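Local coordinates for protein benzoylformate decarboxylase (Mycobacterium smegmatis, PDB 4Q9D) that belongs to the thiamine pyrophosphate enzyme family, with three domains each built round a parallel beta sheet, and holds a magnesium ion in its C-terminal domain, at residues B[3-6]-B[7-11]; B[80-83]-B[84-87]; B[104-108]-B[109-113]. All blocks are in the same frame, centred on the assembly; numbering follows the deposited sequence.

Contact 1. Residues B[3-6]-B[7-11]; sequences DQKT and VHDVT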
loop_
_atom_site.group_PDB
_atom_site.type_symbol
_atom_site.label_atom_id
_atom_site.label_comp_id
_atom_site.label_asym_id
_atom_site.label_seq_id
_atom_site.Cartn_x
_atom_site.Cartn_y
_atom_site.Cartn_z
ATOM N N ASP B 3 -8.360 9.649 39.895
ATOM C CA ASP B 3 -9.743 10.065 39.657
ATOM C C ASP B 3 -9.907 10.792 38.303
ATOM O O ASP B 3 -11.029 11.117 37.886
ATOM C CB ASP B 3 -10.251 10.934 40.825
ATOM C CG ASP B 3 -11.750 11.227 40.741
ATOM O OD1 ASP B 3 -12.550 10.320 41.060
ATOM O OD2 ASP B 3 -12.125 12.367 40.369
ATOM N N GLN B 4 -8.790 11.042 37.618
ATOM C CA GLN B 4 -8.828 11.647 36.282
ATOM C C GLN B 4 -9.445 10.680 35.277
ATOM O O GLN B 4 -9.198 9.467 35.354
ATOM C CB GLN B 4 -7.425 12.069 35.820
ATOM C CG GLN B 4 -6.888 13.254 36.600
ATOM C CD GLN B 4 -7.972 14.287 36.892
ATOM O OE1 GLN B 4 -8.668 14.747 35.979
ATOM N NE2 GLN B 4 -8.133 14.642 38.173
ATOM N N LYS B 5 -10.264 11.219 34.370
ATOM C CA LYS B 5 -10.836 10.443 33.263
ATOM C C LYS B 5 -9.709 9.895 32.387
ATOM O O LYS B 5 -8.743 10.597 32.090
ATOM C CB LYS B 5 -11.729 11.327 32.408
ATOM C CG LYS B 5 -12.811 12.022 33.182
ATOM C CD LYS B 5 -13.828 11.048 33.674
ATOM C CE LYS B 5 -15.202 11.710 33.773
ATOM N NZ LYS B 5 -16.137 10.902 34.598
ATOM N N THR B 6 -9.827 8.638 31.998
ATOM C CA THR B 6 -8.885 8.039 31.068
ATOM C C THR B 6 -9.424 8.125 29.637
ATOM O O THR B 6 -10.597 8.417 29.401
ATOM C CB THR B 6 -8.689 6.571 31.413
ATOM O OG1 THR B 6 -9.958 5.919 31.314
ATOM C CG2 THR B 6 -8.141 6.425 32.890
ATOM N N VAL B 7 -8.559 7.838 28.682
ATOM C CA VAL B 7 -8.970 7.689 27.297
ATOM C C VAL B 7 -10.173 6.724 27.175
ATOM O O VAL B 7 -11.111 6.983 26.420
ATOM C CB VAL B 7 -7.775 7.205 26.448
ATOM C CG1 VAL B 7 -8.256 6.636 25.085
ATOM C CG2 VAL B 7 -6.762 8.369 26.252
ATOM N N HIS B 8 -10.151 5.646 27.954
ATOM C CA HIS B 8 -11.245 4.670 27.999
ATOM C C HIS B 8 -12.566 5.338 28.426
ATOM O O HIS B 8 -13.600 5.162 27.767
ATOM C CB HIS B 8 -10.848 3.536 28.962
ATOM C CG HIS B 8 -11.768 2.354 28.956
ATOM N ND1 HIS B 8 -13.005 2.363 29.575
ATOM C CD2 HIS B 8 -11.622 1.108 28.435
ATOM C CE1 HIS B 8 -13.575 1.176 29.443
ATOM N NE2 HIS B 8 -12.759 0.394 28.751
ATOM N N ASP B 9 -12.530 6.114 29.517
ATOM C CA ASP B 9 -13.731 6.814 30.004
ATOM C C ASP B 9 -14.356 7.698 28.943
ATOM O O ASP B 9 -15.561 7.613 28.658
ATOM C CB ASP B 9 -13.420 7.723 31.220
ATOM C CG ASP B 9 -12.989 6.940 32.456
ATOM O OD1 ASP B 9 -13.516 5.830 32.682
ATOM O OD2 ASP B 9 -12.106 7.435 33.189
ATOM N N VAL B 10 -13.555 8.612 28.408
ATOM C CA VAL B 10 -14.114 9.592 27.509
ATOM C C VAL B 10 -14.475 8.985 26.135
ATOM O O VAL B 10 -15.339 9.521 25.433
ATOM C CB VAL B 10 -13.208 10.857 27.376
ATOM C CG1 VAL B 10 -12.787 11.366 28.777
ATOM C CG2 VAL B 10 -11.993 10.579 26.546
ATOM N N THR B 11 -13.825 7.889 25.744
ATOM C CA THR B 11 -14.141 7.297 24.434
ATOM C C THR B 11 -15.521 6.626 24.489
ATOM O O THR B 11 -16.360 6.860 23.626
ATOM C CB THR B 11 -13.102 6.267 23.975
ATOM O OG1 THR B 11 -11.833 6.903 23.831
ATOM C CG2 THR B 11 -13.500 5.661 22.615
#

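Contact 2. Residues B[80-83]-B[84-87]; sequences NAMG and SLVA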
loop_
_atom_site.group_PDB
_atom_site.type_symbol
_atom_site.label_atom_id
_atom_site.label_comp_id
_atom_site.label_asym_id
_atom_site.label_seq_id
_atom_site.Cartn_x
_atom_site.Cartn_y
_atom_site.Cartn_z
ATOM N N ASN B 80 -9.195 -12.660 9.695
ATOM C CA ASN B 80 -10.342 -13.558 9.573
ATOM C C ASN B 80 -11.593 -12.865 9.045
ATOM O O ASN B 80 -12.459 -13.512 8.472
ATOM C CB ASN B 80 -10.660 -14.195 10.934
ATOM C CG ASN B 80 -9.742 -15.358 11.268
ATOM O OD1 ASN B 80 -8.968 -15.861 10.417
ATOM N ND2 ASN B 80 -9.825 -15.805 12.511
ATOM N N ALA B 81 -11.685 -11.552 9.268
ATOM C CA ALA B 81 -12.848 -10.741 8.865
ATOM C C ALA B 81 -12.740 -10.100 7.477
ATOM O O ALA B 81 -13.674 -9.424 7.058
ATOM C CB ALA B 81 -13.135 -9.626 9.937
ATOM N N MET B 82 -11.599 -10.259 6.789
ATOM C CA MET B 82 -11.364 -9.494 5.551
ATOM C C MET B 82 -12.353 -9.843 4.454
ATOM O O MET B 82 -12.621 -9.008 3.610
ATOM C CB MET B 82 -9.938 -9.692 4.988
ATOM C CG MET B 82 -8.828 -9.194 5.890
ATOM S SD MET B 82 -8.731 -7.440 5.704
ATOM C CE MET B 82 -8.355 -7.278 3.899
ATOM N N GLY B 83 -12.859 -11.077 4.435
ATOM C CA GLY B 83 -13.837 -11.462 3.415
ATOM C C GLY B 83 -15.154 -10.733 3.629
ATOM O O GLY B 83 -15.763 -10.191 2.704
ATOM N N SER B 84 -15.632 -10.733 4.862
ATOM C CA SER B 84 -16.849 -9.979 5.191
ATOM C C SER B 84 -16.614 -8.479 5.004
ATOM O O SER B 84 -17.526 -7.734 4.650
ATOM C CB SER B 84 -17.272 -10.254 6.644
ATOM O OG SER B 84 -17.588 -11.610 6.827
ATOM N N LEU B 85 -15.377 -8.026 5.221
ATOM C CA LEU B 85 -15.063 -6.618 5.000
ATOM C C LEU B 85 -15.357 -6.194 3.520
ATOM O O LEU B 85 -15.965 -5.162 3.264
ATOM C CB LEU B 85 -13.595 -6.318 5.410
ATOM C CG LEU B 85 -13.173 -4.874 5.130
ATOM C CD1 LEU B 85 -14.041 -3.864 5.926
ATOM C CD2 LEU B 85 -11.650 -4.681 5.416
ATOM N N VAL B 86 -14.933 -7.003 2.556
ATOM C CA VAL B 86 -15.211 -6.722 1.142
ATOM C C VAL B 86 -16.719 -6.547 0.927
ATOM O O VAL B 86 -17.162 -5.578 0.326
ATOM C CB VAL B 86 -14.710 -7.882 0.243
ATOM C CG1 VAL B 86 -15.036 -7.621 -1.284
ATOM C CG2 VAL B 86 -13.226 -8.079 0.439
ATOM N N ALA B 87 -17.507 -7.473 1.474
ATOM C CA ALA B 87 -18.970 -7.382 1.377
ATOM C C ALA B 87 -19.531 -6.074 1.960
ATOM O O ALA B 87 -20.383 -5.437 1.353
ATOM C CB ALA B 87 -19.633 -8.605 2.047
HETATM O O HOH W 1 -13.924 -12.793 6.283
#

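Contact 3. Residues B[104-108]-B[109-113]; sequences REMSV and VDPYL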
loop_
_atom_site.group_PDB
_atom_site.type_symbol
_atom_site.label_atom_id
_atom_site.label_comp_id
_atom_site.label_asym_id
_atom_site.label_seq_id
_atom_site.Cartn_x
_atom_site.Cartn_y
_atom_site.Cartn_z
ATOM N N ARG B 104 2.461 0.196 22.847
ATOM C CA ARG B 104 3.531 1.067 22.366
ATOM C C ARG B 104 4.851 0.817 23.105
ATOM O O ARG B 104 5.922 1.199 22.607
ATOM C CB ARG B 104 3.138 2.549 22.501
ATOM C CG ARG B 104 1.857 2.925 21.789
ATOM C CD ARG B 104 1.609 4.423 21.880
ATOM N NE ARG B 104 0.282 4.754 21.373
ATOM C CZ ARG B 104 0.007 5.136 20.130
ATOM N NH1 ARG B 104 0.984 5.250 19.230
ATOM N NH2 ARG B 104 -1.254 5.406 19.795
ATOM N N GLU B 105 4.788 0.172 24.281
ATOM C CA GLU B 105 6.006 -0.068 25.077
ATOM C C GLU B 105 6.895 -1.144 24.462
ATOM O O GLU B 105 8.041 -1.264 24.839
ATOM C CB GLU B 105 5.671 -0.511 26.516
ATOM C CG GLU B 105 4.673 0.371 27.227
ATOM C CD GLU B 105 5.366 1.450 28.029
ATOM O OE1 GLU B 105 4.716 2.456 28.364
ATOM O OE2 GLU B 105 6.573 1.287 28.315
ATOM N N MET B 106 6.359 -1.974 23.568
ATOM C CA MET B 106 7.126 -3.125 23.052
ATOM C C MET B 106 7.030 -3.301 21.538
ATOM O O MET B 106 7.778 -4.105 20.987
ATOM C CB MET B 106 6.580 -4.443 23.626
ATOM C CG MET B 106 6.999 -4.844 24.948
ATOM S SD MET B 106 6.793 -6.633 25.179
ATOM C CE MET B 106 5.077 -7.039 24.826
ATOM N N SER B 107 6.059 -2.648 20.882
ATOM C CA SER B 107 5.741 -2.978 19.482
ATOM C C SER B 107 6.955 -2.844 18.531
ATOM O O SER B 107 7.059 -3.566 17.543
ATOM C CB SER B 107 4.513 -2.194 18.975
ATOM O OG SER B 107 4.746 -0.787 18.936
ATOM N N VAL B 108 7.906 -1.980 18.870
ATOM C CA VAL B 108 9.081 -1.781 18.013
ATOM C C VAL B 108 9.877 -3.078 17.766
ATOM O O VAL B 108 10.490 -3.210 16.718
ATOM C CB VAL B 108 10.026 -0.648 18.544
ATOM C CG1 VAL B 108 10.779 -1.099 19.790
ATOM C CG2 VAL B 108 11.014 -0.192 17.436
ATOM N N VAL B 109 9.837 -4.031 18.711
ATOM C CA VAL B 109 10.603 -5.264 18.579
ATOM C C VAL B 109 9.769 -6.341 17.870
ATOM O O VAL B 109 10.189 -7.490 17.753
ATOM C CB VAL B 109 11.150 -5.774 19.954
ATOM C CG1 VAL B 109 11.820 -4.592 20.755
ATOM C CG2 VAL B 109 10.056 -6.440 20.788
ATOM N N ASP B 110 8.587 -5.950 17.404
ATOM C CA ASP B 110 7.666 -6.870 16.724
ATOM C C ASP B 110 7.334 -8.083 17.587
ATOM O O ASP B 110 7.631 -9.206 17.226
ATOM C CB ASP B 110 8.183 -7.280 15.329
ATOM C CG ASP B 110 7.107 -8.001 14.484
ATOM O OD1 ASP B 110 5.902 -7.827 14.757
ATOM O OD2 ASP B 110 7.460 -8.759 13.568
ATOM N N PRO B 111 6.734 -7.847 18.766
ATOM C CA PRO B 111 6.464 -8.944 19.704
ATOM C C PRO B 111 5.311 -9.844 19.236
ATOM O O PRO B 111 4.728 -9.607 18.167
ATOM C CB PRO B 111 6.094 -8.205 20.999
ATOM C CG PRO B 111 5.450 -6.906 20.524
ATOM C CD PRO B 111 6.276 -6.541 19.275
ATOM N N TYR B 112 5.002 -10.878 20.020
ATOM C CA TYR B 112 3.958 -11.852 19.664
ATOM C C TYR B 112 2.642 -11.102 19.521
ATOM O O TYR B 112 2.316 -10.251 20.372
ATOM C CB TYR B 112 3.794 -12.848 20.804
ATOM C CG TYR B 112 3.083 -14.157 20.507
ATOM C CD1 TYR B 112 3.636 -15.090 19.645
ATOM C CD2 TYR B 112 1.905 -14.489 21.163
ATOM C CE1 TYR B 112 3.036 -16.320 19.428
ATOM C CE2 TYR B 112 1.281 -15.715 20.942
ATOM C CZ TYR B 112 1.858 -16.620 20.082
ATOM O OH TYR B 112 1.281 -17.851 19.883
ATOM N N LEU B 113 1.900 -11.433 18.461
ATOM C CA LEU B 113 0.588 -10.832 18.170
ATOM C C LEU B 113 0.623 -9.325 17.910
ATOM O O LEU B 113 -0.393 -8.657 17.973
ATOM C CB LEU B 113 -0.427 -11.182 19.256
ATOM C CG LEU B 113 -0.909 -12.644 19.108
ATOM C CD1 LEU B 113 -1.570 -13.133 20.381
ATOM C CD2 LEU B 113 -1.852 -12.848 17.891
#

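Contact 1. Residues B[3-6]-B[7-11]
Thr-6 turns OG1 into the space between its backbone N and carbonyl carbon (chi1 60°), while Asp-9 swings CG back beside its own N (chi1 -66°); the two rotations point each polar group at the other residue's backbone N and close a capping box at the start of helix 7-18. Thr-6 is the N-cap: its OG1 accepts from Asp-9 N at 3.1 Å. In return Thr-6 N donates to Asp-9 OD2 at 2.8 Å, a nearly straight bond (167°) that arrives from above the carboxylate plane. Thr-6 OG1 also stands 3.2 Å from Asp-9 OD2, at best a weak bond. Val-10 N donates to Thr-6 O at 3.1 Å, so Thr-6 accepts from the first turn through both its hydroxyl and its carbonyl oxygen. The side chain of Lys-5 crosses that of Asp-9 at about a right angle, and Lys-5 CB also touches Val-10 CG1 at 3.8 Å. Lys-5 NZ stays 5.5 Å from Asp-9 OD2, so any attraction between these charges is probably modest. Thr-11, one turn further along, grips Val-7 O twice, from opposite faces of its carbonyl: by the backbone N and by OG1, the latter at 2.7 Å. Val-7, Val-10 and Thr-11 pack on helix 138-150, while backbone hydrogen bonds pair Lys-5 with Ala-170, Val-7 with Lys-168 and His-8 with Trp-166, in the loop after strand 157-162.

Contact 2. Residues B[80-83]-B[84-87]
The contact between residues 80-83 and 84-87 is the opening of a buried alpha helix, held by i to i+4 backbone bonds and one apolar side-chain pair. Helix 82-90 lies in the beta-alpha-beta crossover between the neighbouring parallel strands 68-72 and 95-101 of the N-terminal thiamine pyrophosphate-binding domain, directly after helix 74-80. Leu-85 N donates to Ala-81 O at 2.9 Å, in the plane of that carbonyl. Val-86 N reaches Met-82 O at 3.2 Å from a position tilted 34° out of the carbonyl plane. The next bond, Ala-87 N to Gly-83 O, is weak at 3.5 Å. Val-86 CG2 rests 3.4 Å from Met-82 O, beside the bond to its own N. Among the side chains, Met-82 and Leu-85 lie side by side and point the same way. Met-82 bends at chi2 (-79°), and Leu-85 carries CG away from its backbone N (chi1 177°); Met-82 SD then lies 4.0 Å from Leu-85 CD2. The surroundings are divided: Ala-81 and Ser-84 face helix 50-64, where Ser-84 OG is hydrogen-bonded to Ala-51 O, whereas Met-82 packs on Gly-79 of the second subunit and Val-86 on Met-121 of that same subunit. One water bridges the junction of the two helices: it donates to Asn-80 O at 2.7 Å and accepts from Ser-84 N at 3.0 Å.

Contact 3. Residues B[104-108]-B[109-113]
Met-106 lies aslant against the ring of Pro-111, touching it at both ends of its side chain: Met-106 CB is 4.1 Å from Pro-111 CG, and Met-106 CE is 4.1 Å from Pro-111 CB. The bend at chi3 (-56°) turns the methyl back to the proline. Val-108 and Val-109 stand at about a right angle to each other, meeting through their CG1 methyls at 3.8 Å. The other methyl of Val-109, CG2, lies 3.3 Å from Met-106 O, and Pro-111 CD covers the same oxygen at 3.3 Å. Two overlapping beta turns fold the chain so: Val-109 N donates to Met-106 O at 3.1 Å, and Asp-110 N to Ser-107 O at 2.8 Å, the latter from 54° above the carbonyl plane. Asp-110 CB points away from 104-108, and OD2 forms salt bridges with Arg-90 and Arg-304 of the second subunit. Met-106 also packs on Tyr-281 of that subunit, while Val-108 O accepts from Gln-144 of the third. The pair of overlapping turns sits where subunits meet, in the long loop that leaves strand 95-101 and leads to strand 128-130.

How the contacts relate
From the N terminus, contact 1 caps helix 7-18, which leads to strand 22-25 of the N-terminal domain's parallel sheet. Contact 2 follows after strand 68-72, at the head of helix 82-90. That helix leads to strand 95-101, and the loop beyond that strand folds up in contact 3. The three come in series, none nesting in or crossing another; each joins residues only a few places apart and none closes a long loop. They do not touch: nearest atoms are about 9 Å apart between contacts 1 and 3, and about 10 Å between contacts 2 and 3. Contacts 2 and 3 both meet the second subunit, whereas residues of contact 1 pack on helix 138-150 of their own chain.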